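Long-range contacts in sortase family protein (Streptococcus agalactiae, PDB 3O0P), which probably joins pilin subunits covalently during pilus assembly, acting as a class C sortase that works by transpeptidation: residues P76-K81 with S129-L134; A118-P123 with T182-N187. All blocks are in the same frame, centred on the assembly; numbering follows the deposited sequence.

Contact 1: P76-K81 with S129-L134; sequences PKIGQK and SNLKKL
K77 and I78, on the turn after strand 71-75, reach across to the 129-134 segment, part of which is a 3-10 turn. The polar link is a single one: K77 NZ donates to K133 O at 2.8 Å. The C=O...N angle is 148°, and the donor is tilted out of the carbonyl plane. A lysine suits this place because its chain is long and flexible. Here it is fully extended, with CG anti to the backbone N (chi1 -177°), which carries the amino group over the gap. On the way, K77 CD passes L134 CD2 at 4.2 Å. The same ammonium group also makes a salt bridge to D138, so it ties a backbone carbonyl and a carboxylate together.

Beside it, I78 supplies the apolar part. Branching at CB suits isoleucine here, letting two arms meet N130 and L131 separately. I78 CG2 lies 3.4 Å from N130 O and 3.8 Å from N130 CB, whereas I78 CD1 extends inward to L131 CD1 at 4.5 Å. The oxygen that I78 CG2 touches is already used, since K133 N donates to N130 O at 3.0 Å and closes the turn. N130 ND2 hydrogen-bonds to E126, so the polar end of this side chain is used away from I78. G79 follows I78 with positive phi, a conformation glycine takes easily, and with Q80 faces V75 in a G1 beta bulge.

The contact thus fastens the connection between strands 71-75 and 80-85 to the loop ahead of strand 139-143. Beneath, L131 packs on strands 174-182 and 189-198, and L134 on V75 and V193.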
loop_
_atom_site.group_PDB
_atom_site.type_symbol
_atom_site.label_atom_id
_atom_site.label_comp_id
_atom_site.label_asym_id
_atom_site.label_seq_id
_atom_site.Cartn_x
_atom_site.Cartn_y
_atom_site.Cartn_z
ATOM N N PRO A 76 -8.635 -3.883 -10.160
ATOM C CA PRO A 76 -9.167 -4.317 -11.470
ATOM C C PRO A 76 -9.878 -3.243 -12.283
ATOM O O PRO A 76 -9.833 -3.234 -13.514
ATOM C CB PRO A 76 -10.136 -5.445 -11.095
ATOM C CG PRO A 76 -9.604 -5.987 -9.840
ATOM C CD PRO A 76 -8.950 -4.856 -9.095
ATOM N N LYS A 77 -10.526 -2.313 -11.602
ATOM C CA LYS A 77 -11.292 -1.317 -12.311
ATOM C C LYS A 77 -10.429 -0.451 -13.201
ATOM O O LYS A 77 -10.894 0.053 -14.213
ATOM C CB LYS A 77 -12.011 -0.426 -11.337
ATOM C CG LYS A 77 -12.876 0.582 -12.029
ATOM C CD LYS A 77 -13.688 1.317 -11.025
ATOM C CE LYS A 77 -14.692 2.218 -11.670
ATOM N NZ LYS A 77 -15.431 2.919 -10.610
ATOM N N ILE A 78 -9.170 -0.261 -12.829
ATOM C CA ILE A 78 -8.260 0.551 -13.624
ATOM C C ILE A 78 -7.165 -0.302 -14.266
ATOM O O ILE A 78 -6.184 0.214 -14.782
ATOM C CB ILE A 78 -7.685 1.716 -12.798
ATOM C CG1 ILE A 78 -6.930 1.208 -11.561
ATOM C CG2 ILE A 78 -8.812 2.650 -12.379
ATOM C CD1 ILE A 78 -6.280 2.280 -10.734
ATOM N N GLY A 79 -7.356 -1.616 -14.240
ATOM C CA GLY A 79 -6.471 -2.540 -14.936
ATOM C C GLY A 79 -5.035 -2.553 -14.440
ATOM O O GLY A 79 -4.110 -2.894 -15.196
ATOM N N GLN A 80 -4.837 -2.238 -13.162
ATOM C CA GLN A 80 -3.503 -2.239 -12.588
ATOM C C GLN A 80 -3.205 -3.450 -11.738
ATOM O O GLN A 80 -4.008 -3.869 -10.910
ATOM C CB GLN A 80 -3.294 -0.972 -11.775
ATOM C CG GLN A 80 -3.373 0.245 -12.615
ATOM C CD GLN A 80 -2.480 0.161 -13.815
ATOM O OE1 GLN A 80 -2.940 0.223 -14.961
ATOM N NE2 GLN A 80 -1.193 0.032 -13.574
ATOM N N LYS A 81 -2.035 -4.016 -11.953
ATOM C CA LYS A 81 -1.514 -5.071 -11.114
ATOM C C LYS A 81 -0.032 -4.792 -11.000
ATOM O O LYS A 81 0.729 -5.055 -11.940
ATOM C CB LYS A 81 -1.755 -6.428 -11.747
ATOM C CG LYS A 81 -1.272 -7.559 -10.856
ATOM C CD LYS A 81 -1.713 -8.931 -11.376
ATOM C CE LYS A 81 -1.140 -10.050 -10.499
ATOM N NZ LYS A 81 -1.607 -11.416 -10.882
ATOM N N SER A 129 -2.529 6.894 -11.873
ATOM C CA SER A 129 -3.098 8.013 -12.618
ATOM C C SER A 129 -4.618 8.007 -12.614
ATOM O O SER A 129 -5.236 9.073 -12.680
ATOM C CB SER A 129 -2.612 8.001 -14.084
ATOM O OG SER A 129 -1.211 8.147 -14.148
ATOM N N ASN A 130 -5.219 6.823 -12.583
ATOM C CA ASN A 130 -6.667 6.717 -12.644
ATOM C C ASN A 130 -7.310 6.294 -11.338
ATOM O O ASN A 130 -8.451 5.877 -11.320
ATOM C CB ASN A 130 -7.074 5.787 -13.777
ATOM C CG ASN A 130 -6.871 6.432 -15.121
ATOM O OD1 ASN A 130 -7.382 7.515 -15.364
ATOM N ND2 ASN A 130 -6.095 5.793 -15.982
ATOM N N LEU A 131 -6.601 6.460 -10.229
ATOM C CA LEU A 131 -7.142 6.103 -8.909
ATOM C C LEU A 131 -8.441 6.841 -8.590
ATOM O O LEU A 131 -9.311 6.334 -7.883
ATOM C CB LEU A 131 -6.102 6.369 -7.811
ATOM C CG LEU A 131 -6.388 5.686 -6.480
ATOM C CD1 LEU A 131 -6.101 4.204 -6.675
ATOM C CD2 LEU A 131 -5.548 6.227 -5.340
ATOM N N LYS A 132 -8.601 8.033 -9.147
ATOM C CA LYS A 132 -9.795 8.817 -8.860
ATOM C C LYS A 132 -11.060 8.255 -9.505
ATOM O O LYS A 132 -12.152 8.723 -9.225
ATOM C CB LYS A 132 -9.605 10.274 -9.296
ATOM N N LYS A 133 -10.919 7.250 -10.356
ATOM C CA LYS A 133 -12.086 6.573 -10.903
ATOM C C LYS A 133 -12.716 5.591 -9.905
ATOM O O LYS A 133 -13.840 5.145 -10.101
ATOM C CB LYS A 133 -11.727 5.868 -12.219
ATOM C CG LYS A 133 -11.306 6.834 -13.309
ATOM C CD LYS A 133 -11.186 6.160 -14.657
ATOM C CE LYS A 133 -10.820 7.150 -15.753
ATOM N NZ LYS A 133 -11.812 8.252 -15.862
ATOM N N LEU A 134 -12.008 5.256 -8.830
ATOM C CA LEU A 134 -12.571 4.338 -7.850
ATOM C C LEU A 134 -13.740 4.945 -7.097
ATOM O O LEU A 134 -13.748 6.126 -6.780
ATOM C CB LEU A 134 -11.507 3.887 -6.846
ATOM C CG LEU A 134 -10.520 2.827 -7.348
ATOM C CD1 LEU A 134 -9.407 2.651 -6.350
ATOM C CD2 LEU A 134 -11.184 1.487 -7.610
#

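Contact 2: A118-P123 with T182-N187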
loop_
_atom_site.group_PDB
_atom_site.type_symbol
_atom_site.label_atom_id
_atom_site.label_comp_id
_atom_site.label_asym_id
_atom_site.label_seq_id
_atom_site.Cartn_x
_atom_site.Cartn_y
_atom_site.Cartn_z
ATOM N N ALA A 118 1.185 5.062 -5.050
ATOM C CA ALA A 118 1.863 5.142 -6.334
ATOM C C ALA A 118 1.516 6.469 -6.974
ATOM O O ALA A 118 0.518 7.090 -6.657
ATOM C CB ALA A 118 1.480 3.970 -7.243
ATOM N N HIS A 119 2.378 6.894 -7.872
ATOM C CA HIS A 119 2.261 8.212 -8.468
ATOM C C HIS A 119 1.091 8.306 -9.442
ATOM O O HIS A 119 0.738 7.321 -10.111
ATOM C CB HIS A 119 3.572 8.602 -9.182
ATOM C CG HIS A 119 3.986 10.018 -8.927
ATOM N ND1 HIS A 119 3.235 11.094 -9.352
ATOM C CD2 HIS A 119 5.065 10.538 -8.298
ATOM C CE1 HIS A 119 3.836 12.216 -9.000
ATOM N NE2 HIS A 119 4.948 11.906 -8.357
ATOM N N SER A 120 0.501 9.499 -9.510
ATOM C CA SER A 120 -0.544 9.793 -10.493
ATOM C C SER A 120 -0.069 10.695 -11.611
ATOM O O SER A 120 -0.800 10.912 -12.567
ATOM C CB SER A 120 -1.711 10.485 -9.818
ATOM O OG SER A 120 -1.269 11.711 -9.281
ATOM N N GLY A 121 1.125 11.252 -11.471
ATOM C CA GLY A 121 1.572 12.317 -12.365
ATOM C C GLY A 121 2.929 12.092 -13.001
ATOM O O GLY A 121 3.650 13.056 -13.271
ATOM N N ILE A 122 3.284 10.837 -13.251
ATOM C CA ILE A 122 4.488 10.539 -14.030
ATOM C C ILE A 122 4.053 10.319 -15.474
ATOM O O ILE A 122 3.329 9.375 -15.766
ATOM C CB ILE A 122 5.253 9.281 -13.516
ATOM C CG1 ILE A 122 5.731 9.498 -12.076
ATOM C CG2 ILE A 122 6.455 8.985 -14.427
ATOM C CD1 ILE A 122 6.482 8.326 -11.470
ATOM N N PRO A 123 4.492 11.196 -16.391
ATOM C CA PRO A 123 4.088 11.028 -17.785
ATOM C C PRO A 123 4.494 9.645 -18.279
ATOM O O PRO A 123 5.573 9.163 -17.919
ATOM C CB PRO A 123 4.880 12.126 -18.520
ATOM C CG PRO A 123 5.186 13.145 -17.474
ATOM C CD PRO A 123 5.361 12.369 -16.197
ATOM N N THR A 182 -2.897 14.639 -5.986
ATOM C CA THR A 182 -3.994 15.225 -6.735
ATOM C C THR A 182 -3.955 16.733 -6.506
ATOM O O THR A 182 -3.403 17.192 -5.499
ATOM C CB THR A 182 -5.347 14.630 -6.267
ATOM O OG1 THR A 182 -6.396 15.070 -7.139
ATOM C CG2 THR A 182 -5.680 15.041 -4.833
ATOM N N PRO A 183 -4.450 17.519 -7.456
ATOM C CA PRO A 183 -4.870 17.206 -8.821
ATOM C C PRO A 183 -3.690 16.708 -9.630
ATOM O O PRO A 183 -2.523 16.958 -9.279
ATOM C CB PRO A 183 -5.340 18.567 -9.381
ATOM C CG PRO A 183 -5.548 19.442 -8.193
ATOM C CD PRO A 183 -4.589 18.952 -7.148
ATOM N N ILE A 184 -3.987 16.006 -10.711
ATOM C CA ILE A 184 -2.938 15.438 -11.545
ATOM C C ILE A 184 -2.006 16.551 -12.023
ATOM O O ILE A 184 -2.460 17.570 -12.537
ATOM C CB ILE A 184 -3.536 14.715 -12.763
ATOM C CG1 ILE A 184 -4.485 13.615 -12.302
ATOM C CG2 ILE A 184 -2.433 14.131 -13.645
ATOM C CD1 ILE A 184 -3.827 12.597 -11.440
ATOM N N MET A 185 -0.701 16.331 -11.835
ATOM C CA MET A 185 0.375 17.257 -12.229
ATOM C C MET A 185 0.473 18.509 -11.366
ATOM O O MET A 185 1.360 19.330 -11.580
ATOM C CB MET A 185 0.243 17.694 -13.694
ATOM C CG MET A 185 0.134 16.568 -14.698
ATOM S SD MET A 185 1.391 15.270 -14.541
ATOM C CE MET A 185 2.727 15.985 -15.508
ATOM N N VAL A 186 -0.442 18.673 -10.422
ATOM C CA VAL A 186 -0.479 19.877 -9.592
ATOM C C VAL A 186 -0.037 19.505 -8.171
ATOM O O VAL A 186 0.828 20.150 -7.582
ATOM C CB VAL A 186 -1.894 20.515 -9.594
ATOM C CG1 VAL A 186 -1.955 21.701 -8.619
ATOM C CG2 VAL A 186 -2.283 20.949 -11.008
ATOM N N ASN A 187 -0.637 18.460 -7.613
ATOM C CA ASN A 187 -0.069 17.777 -6.451
ATOM C C ASN A 187 -0.045 18.604 -5.178
ATOM O O ASN A 187 0.807 18.418 -4.314
ATOM C CB ASN A 187 1.340 17.279 -6.783
ATOM C CG ASN A 187 1.345 16.298 -7.938
ATOM O OD1 ASN A 187 0.362 15.609 -8.181
ATOM N ND2 ASN A 187 2.455 16.242 -8.662
HETATM O O HOH W 1 0.043 14.061 -10.246
#
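G121 and M185 bring two irregular loops to a CA-CA distance of 5.1 Å, with no direct hydrogen bond between the segments. Lacking a side chain, G121 lets the thioether come in close: M185 SD lies 3.4 Å from G121 O. Bends at chi2 (-50°) and chi3 (-85°) fold the methionine back toward the 118-123 loop, and its flexible end brings M185 CE to 4.2 Å from P123 CG. Alongside, I184 CD1 presses tightly on S120 CB at 3.4 Å.

Between the loops, a water donates to S120 OG (2.9 Å) and accepts from M185 N (2.9 Å). The small hydroxyl of S120 also bonds to C181 O, so it links the water to the end of strand 174-182. Next to it, H119 ND1 accepts from G121 N at 3.0 Å, fixing the ring's rotation, while I122 CG1 lies over one face and Y48, probably part of the lid of class C sortases, meets the ring edge-to-face.

H119, C181 and R190 match the His-Cys-Arg set expected of sortases. The chemistry implies that the loop bearing H119 and the loop after C181 are held together by one bridging water and by apolar contacts.

Overall arrangement
Both contacts involve the long connection between strands 112-117 and 139-143: contact 2 uses its beginning, contact 1 a later part. Their centres are 14 Å apart, yet they touch, with a probable hydrogen bond from S129 OG to S120 O and I184 CD1 packing near S129 O. Contact 1 is partly buried, its leucines reaching the sheet, and combines a direct lysine-to-carbonyl bond with aliphatic packing. Contact 2 lies at the surface, between loops, and relies on a bridging water, a methionine sulfur and the aliphatic packing of I184. The shared connection is thus held to the 76-79 turn through contact 1 and to the loop that follows strand 174-182 through contact 2.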